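Local coordinates for protein predicted metal-dependent hydrolase of the TIM-barrel fold (Lactobacillus casei, PDB 2QPX) that is probably a zinc-dependent hydrolase of the amidohydrolase type, holding two zinc ions in a TIM-barrel fold, though its substrate and reaction are not known, at residues 142-147 with 185-190; 178-183 with 210-215. One frame throughout, in Å; residues are numbered along the deposited sequence.

Contact 1: 142-147 with 185-190; sequences DNFAAW and EAAAGF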
loop_
_atom_site.group_PDB
_atom_site.type_symbol
_atom_site.label_atom_id
_atom_site.label_comp_id
_atom_site.label_asym_id
_atom_site.label_seq_id
_atom_site.Cartn_x
_atom_site.Cartn_y
_atom_site.Cartn_z
ATOM N N ASP A 142 29.522 1.962 -34.185
ATOM C CA ASP A 142 30.551 1.649 -33.199
ATOM C C ASP A 142 30.834 2.763 -32.200
ATOM O O ASP A 142 31.592 2.548 -31.274
ATOM C CB ASP A 142 31.847 1.105 -33.842
ATOM C CG ASP A 142 32.559 2.104 -34.727
ATOM O OD1 ASP A 142 32.272 3.316 -34.706
ATOM O OD2 ASP A 142 33.457 1.645 -35.468
ATOM N N ASN A 143 30.182 3.918 -32.352
ATOM C CA ASN A 143 30.368 5.051 -31.439
ATOM C C ASN A 143 29.052 5.740 -31.098
ATOM O O ASN A 143 28.102 5.722 -31.899
ATOM C CB ASN A 143 31.320 6.100 -32.029
ATOM C CG ASN A 143 30.817 6.664 -33.344
ATOM O OD1 ASN A 143 30.240 7.772 -33.397
ATOM N ND2 ASN A 143 31.003 5.888 -34.426
ATOM N N PHE A 144 29.021 6.330 -29.917
ATOM C CA PHE A 144 27.819 7.018 -29.431
ATOM C C PHE A 144 27.273 8.059 -30.401
ATOM O O PHE A 144 26.065 8.139 -30.632
ATOM C CB PHE A 144 28.094 7.663 -28.067
ATOM C CG PHE A 144 26.974 8.534 -27.563
ATOM C CD1 PHE A 144 26.892 9.873 -27.906
ATOM C CD2 PHE A 144 25.990 8.013 -26.764
ATOM C CE1 PHE A 144 25.874 10.666 -27.437
ATOM C CE2 PHE A 144 24.955 8.816 -26.287
ATOM C CZ PHE A 144 24.892 10.149 -26.632
ATOM N N ALA A 145 28.114 8.925 -30.932
ATOM C CA ALA A 145 27.576 10.027 -31.728
ATOM C C ALA A 145 26.814 9.544 -32.966
ATOM O O ALA A 145 25.725 10.057 -33.280
ATOM C CB ALA A 145 28.722 10.986 -32.141
ATOM N N ALA A 146 27.364 8.564 -33.667
ATOM C CA ALA A 146 26.717 8.039 -34.886
ATOM C C ALA A 146 25.465 7.252 -34.495
ATOM O O ALA A 146 24.446 7.331 -35.189
ATOM C CB ALA A 146 27.657 7.137 -35.667
ATOM N N TRP A 147 25.545 6.492 -33.411
ATOM C CA TRP A 147 24.372 5.762 -32.904
ATOM C C TRP A 147 23.243 6.737 -32.529
ATOM O O TRP A 147 22.083 6.577 -32.947
ATOM C CB TRP A 147 24.741 4.936 -31.691
ATOM C CG TRP A 147 23.521 4.440 -30.956
ATOM C CD1 TRP A 147 22.726 3.393 -31.310
ATOM C CD2 TRP A 147 22.954 5.002 -29.772
ATOM N NE1 TRP A 147 21.676 3.259 -30.428
ATOM C CE2 TRP A 147 21.808 4.225 -29.454
ATOM C CE3 TRP A 147 23.300 6.073 -28.934
ATOM C CZ2 TRP A 147 21.006 4.513 -28.382
ATOM C CZ3 TRP A 147 22.516 6.350 -27.854
ATOM C CH2 TRP A 147 21.357 5.573 -27.587
ATOM N N GLU A 185 28.707 10.589 -19.438
ATOM C CA GLU A 185 28.256 9.351 -18.813
ATOM C C GLU A 185 27.394 8.513 -19.747
ATOM O O GLU A 185 27.467 7.273 -19.700
ATOM C CB GLU A 185 27.528 9.663 -17.516
ATOM C CG GLU A 185 28.470 9.888 -16.345
ATOM C CD GLU A 185 29.244 11.138 -16.389
ATOM O OE1 GLU A 185 28.599 12.197 -16.498
ATOM O OE2 GLU A 185 30.502 11.064 -16.260
ATOM N N ALA A 186 26.579 9.170 -20.551
ATOM C CA ALA A 186 25.749 8.470 -21.541
ATOM C C ALA A 186 26.616 7.753 -22.564
ATOM O O ALA A 186 26.407 6.560 -22.848
ATOM C CB ALA A 186 24.783 9.437 -22.226
ATOM N N ALA A 187 27.641 8.431 -23.069
ATOM C CA ALA A 187 28.536 7.870 -24.062
ATOM C C ALA A 187 29.403 6.746 -23.465
ATOM O O ALA A 187 29.630 5.731 -24.124
ATOM C CB ALA A 187 29.383 8.989 -24.702
ATOM N N ALA A 188 29.823 6.899 -22.210
ATOM C CA ALA A 188 30.561 5.839 -21.498
ATOM C C ALA A 188 29.638 4.604 -21.344
ATOM O O ALA A 188 30.086 3.464 -21.481
ATOM C CB ALA A 188 31.052 6.317 -20.164
ATOM N N GLY A 189 28.367 4.831 -21.042
ATOM C CA GLY A 189 27.371 3.752 -20.957
ATOM C C GLY A 189 27.208 3.024 -22.276
ATOM O O GLY A 189 27.167 1.764 -22.318
ATOM N N PHE A 190 27.149 3.793 -23.363
ATOM C CA PHE A 190 27.077 3.243 -24.698
ATOM C C PHE A 190 28.304 2.362 -24.992
ATOM O O PHE A 190 28.186 1.238 -25.478
ATOM C CB PHE A 190 26.962 4.310 -25.772
ATOM C CG PHE A 190 26.952 3.746 -27.177
ATOM C CD1 PHE A 190 25.763 3.330 -27.746
ATOM C CD2 PHE A 190 28.130 3.516 -27.889
ATOM C CE1 PHE A 190 25.740 2.766 -29.023
ATOM C CE2 PHE A 190 28.102 2.951 -29.157
ATOM C CZ PHE A 190 26.910 2.547 -29.717
#
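The ring of Phe-190 packs against the first turn of helix 144-156 and the residues leading into it. Over one face stands the CA of Phe-144, 4.1 Å from the centroid of the Phe-190 ring and 21° off its normal, a CH-pi contact made by backbone rather than side chain. At the ring edge lies the C of Asp-142. Trp-147 meets the same ring obliquely, the planes of its five-membered ring and of Phe-190 inclined at 33°; CE1 of Phe-190 nevertheless sits over the indole face, 3.4 Å from Trp-147 CG. The Phe-144 ring carries the methyl of Ala-187 on one face, with CB 4.2 Å from the ring centroid, and has Phe-190 CB at its edge, 4.0 Å from Phe-144 CD2. Phe-190 reaches across because its CG is anti to the backbone N (chi1 177°), which extends the ring from helix 183-196 toward the other helix. Cutting Phe-190 back to an alanine would probably open a gap beneath the helix start and leave the indole face of Trp-147 without the CE1 atom that rests on it.

The helix start itself is fixed by Asn-143, the N-cap, whose OD1 accepts from Ala-146 N at 3.0 Å, the donor standing above the carbonyl plane. In one of the two conformers of Asp-142, its OD1 also takes a hydrogen bond from Asn-143 ND2.

Trp-147 NE1 is satisfied by Ala-134 O. Far from the zinc site, the contact joins helices 144-156 and 183-196, while Leu-206 of helix 204-221 touches all three aromatic side chains and Met-138 of helix 130-138 packs on Trp-147 and Phe-190.

Contact 2: 178-183 with 210-215; sequences LEPVNV and MLYHVA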
loop_
_atom_site.group_PDB
_atom_site.type_symbol
_atom_site.label_atom_id
_atom_site.label_comp_id
_atom_site.label_asym_id
_atom_site.label_seq_id
_atom_site.Cartn_x
_atom_site.Cartn_y
_atom_site.Cartn_z
ATOM N N LEU A 178 14.281 8.437 -12.512
ATOM C CA LEU A 178 14.879 9.050 -13.673
ATOM C C LEU A 178 15.575 10.358 -13.264
ATOM O O LEU A 178 14.988 11.194 -12.578
ATOM C CB LEU A 178 13.822 9.338 -14.717
ATOM C CG LEU A 178 12.908 8.199 -15.153
ATOM C CD1 LEU A 178 11.854 8.706 -16.131
ATOM C CD2 LEU A 178 13.648 6.961 -15.719
ATOM N N GLU A 179 16.845 10.501 -13.639
ATOM C CA GLU A 179 17.577 11.720 -13.326
ATOM C C GLU A 179 18.374 12.108 -14.559
ATOM O O GLU A 179 18.832 11.245 -15.301
ATOM C CB GLU A 179 18.499 11.503 -12.120
ATOM C CG GLU A 179 17.768 11.317 -10.780
ATOM C CD GLU A 179 18.718 11.255 -9.546
ATOM O OE1 GLU A 179 19.477 10.273 -9.396
ATOM O OE2 GLU A 179 18.691 12.208 -8.723
ATOM N N PRO A 180 18.602 13.405 -14.754
ATOM C CA PRO A 180 19.402 13.835 -15.888
ATOM C C PRO A 180 20.827 13.297 -15.821
ATOM O O PRO A 180 21.412 13.122 -14.749
ATOM C CB PRO A 180 19.421 15.365 -15.786
ATOM C CG PRO A 180 18.423 15.725 -14.770
ATOM C CD PRO A 180 18.112 14.528 -13.937
ATOM N N VAL A 181 21.351 13.043 -17.004
ATOM C CA VAL A 181 22.682 12.463 -17.216
ATOM C C VAL A 181 23.448 13.267 -18.254
ATOM O O VAL A 181 22.942 13.626 -19.329
ATOM C CB VAL A 181 22.544 10.997 -17.758
ATOM C CG1 VAL A 181 23.906 10.385 -18.092
ATOM C CG2 VAL A 181 21.765 10.132 -16.737
ATOM N N ASN A 182 24.701 13.566 -17.943
ATOM C CA ASN A 182 25.610 14.229 -18.857
ATOM C C ASN A 182 25.955 13.335 -20.048
ATOM O O ASN A 182 26.035 12.110 -19.892
ATOM C CB ASN A 182 26.883 14.607 -18.073
ATOM C CG ASN A 182 27.750 15.597 -18.802
ATOM O OD1 ASN A 182 28.538 15.250 -19.669
ATOM N ND2 ASN A 182 27.631 16.863 -18.403
ATOM N N VAL A 183 26.209 13.923 -21.201
ATOM C CA VAL A 183 26.605 13.180 -22.376
ATOM C C VAL A 183 27.876 12.318 -22.121
ATOM O O VAL A 183 28.014 11.270 -22.702
ATOM C CB VAL A 183 26.773 14.112 -23.606
ATOM C CG1 VAL A 183 28.032 15.025 -23.469
ATOM C CG2 VAL A 183 26.870 13.316 -24.905
HETATM N N MSE A 210 18.685 9.016 -22.737
HETATM C CA MSE A 210 17.779 8.819 -23.842
HETATM C C MSE A 210 16.413 9.401 -23.515
HETATM O O MSE A 210 15.817 10.138 -24.326
HETATM C CB MSE A 210 17.627 7.321 -24.083
HETATM C CG MSE A 210 16.723 6.962 -25.215
HETATM SE SE MSE A 210 16.175 5.079 -25.238
HETATM C CE MSE A 210 14.762 5.077 -23.874
ATOM N N LEU A 211 15.894 9.069 -22.324
ATOM C CA LEU A 211 14.533 9.520 -21.993
ATOM C C LEU A 211 14.425 11.047 -21.879
ATOM O O LEU A 211 13.433 11.653 -22.322
ATOM C CB LEU A 211 14.061 8.837 -20.715
ATOM C CG LEU A 211 13.762 7.339 -20.879
ATOM C CD1 LEU A 211 13.634 6.680 -19.492
ATOM C CD2 LEU A 211 12.527 7.150 -21.791
ATOM N N TYR A 212 15.432 11.684 -21.284
ATOM C CA TYR A 212 15.419 13.144 -21.191
ATOM C C TYR A 212 15.571 13.779 -22.559
ATOM O O TYR A 212 14.925 14.769 -22.868
ATOM C CB TYR A 212 16.519 13.657 -20.238
ATOM C CG TYR A 212 16.085 13.646 -18.768
ATOM C CD1 TYR A 212 16.136 12.495 -18.008
ATOM C CD2 TYR A 212 15.576 14.804 -18.138
ATOM C CE1 TYR A 212 15.737 12.491 -16.683
ATOM C CE2 TYR A 212 15.146 14.786 -16.804
ATOM C CZ TYR A 212 15.227 13.638 -16.088
ATOM O OH TYR A 212 14.808 13.596 -14.775
ATOM N N HIS A 213 16.419 13.204 -23.407
ATOM C CA HIS A 213 16.681 13.779 -24.721
ATOM C C HIS A 213 15.630 13.494 -25.789
ATOM O O HIS A 213 15.450 14.314 -26.681
ATOM C CB HIS A 213 18.095 13.450 -25.175
ATOM C CG HIS A 213 19.127 14.209 -24.427
ATOM N ND1 HIS A 213 19.745 15.318 -24.971
ATOM C CD2 HIS A 213 19.570 14.120 -23.147
ATOM C CE1 HIS A 213 20.579 15.834 -24.084
ATOM N NE2 HIS A 213 20.475 15.160 -22.959
ATOM N N VAL A 214 14.883 12.400 -25.698
ATOM C CA VAL A 214 13.843 12.168 -26.676
ATOM C C VAL A 214 12.554 12.927 -26.340
ATOM O O VAL A 214 11.705 13.079 -27.211
ATOM C CB VAL A 214 13.523 10.666 -26.934
ATOM C CG1 VAL A 214 14.765 9.936 -27.466
ATOM C CG2 VAL A 214 12.891 10.003 -25.709
ATOM N N ALA A 215 12.374 13.359 -25.097
ATOM C CA ALA A 215 11.139 14.039 -24.706
ATOM C C ALA A 215 10.762 15.184 -25.663
ATOM O O ALA A 215 9.616 15.256 -26.112
ATOM C CB ALA A 215 11.151 14.446 -23.207
#
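Tyr-212 rises from helix 204-221 against the extended chain of Leu-178 to Pro-180. Its CB points toward that chain, and CG lies anti to the carbonyl carbon (chi1 -84°), which sends the ring up beneath the peptide joining Glu-179 to Pro-180. Along one edge of the ring, Tyr-212 CD1 passes 4.0 Å from Glu-179 O, and CE1 then comes to 3.4 Å from Glu-179 C. Tyr-212 CE1 also has the CB of Leu-178 beside it, at 4.2 Å. Along the opposite edge, Tyr-212 CE2 meets the proline ring, 4.0 Å from Pro-180 CG. CA of Pro-180 stands over the centre of one face of the Tyr-212 ring, 4.0 Å above the plane, so the proline covers that face with its backbone as well as its ring carbons. Farther out, Tyr-212 CZ is 3.7 Å from Pro-180 CD. At the tip, Tyr-212 OH donates a weak hydrogen bond of 3.3 Å to Leu-178 O. The ring is thus positioned chiefly by packing against a peptide and a proline, with the hydroxyl adding a light polar tie.

One residue earlier on the helix, Leu-211 supplies the apolar end of the contact. Its CD1 touches CD2 of Leu-178 at 3.8 Å, the two side chains crossing at about a right angle, and both residues are buried, whereas Glu-179 and Pro-180 face solvent.

Outside the two segments, Asp-208 OD2 accepts from Glu-179 N, a second tie between this helix and the loop, and Tyr-249 meets the Tyr-212 ring edge-to-face. Residues 178-182 end the connection from helix 170-173 to helix 183-196, laid over helix 204-221, which leads in turn to strand 225-229. Such a helix before a parallel strand belongs to the TIM-barrel framework; here that strand carries the zinc ligand His-228 near its C-terminal end.

How the contacts relate
Both contacts are partly buried and lie on the same side of the chain's centre, with their own centres 13 Å apart. Contact 1 is the more peripheral: it joins two helices through aromatic rings and alanine methyls, without a side-chain polar bond between them; the capping bond stays within 142-147. Contact 2 sets an irregular chain against a helix, is nearer the zinc site, and adds a weak hydroxyl bond to proline and leucine packing. They share an element, since 178-183 runs directly into the helix that holds 185-190. The two also touch: Phe-144 CE1 lies 3.8 Å from Val-183 CG2. Helix 204-221 takes part in both, as a neighbour through Leu-206 in contact 1 and as a partner through 210-215 in contact 2.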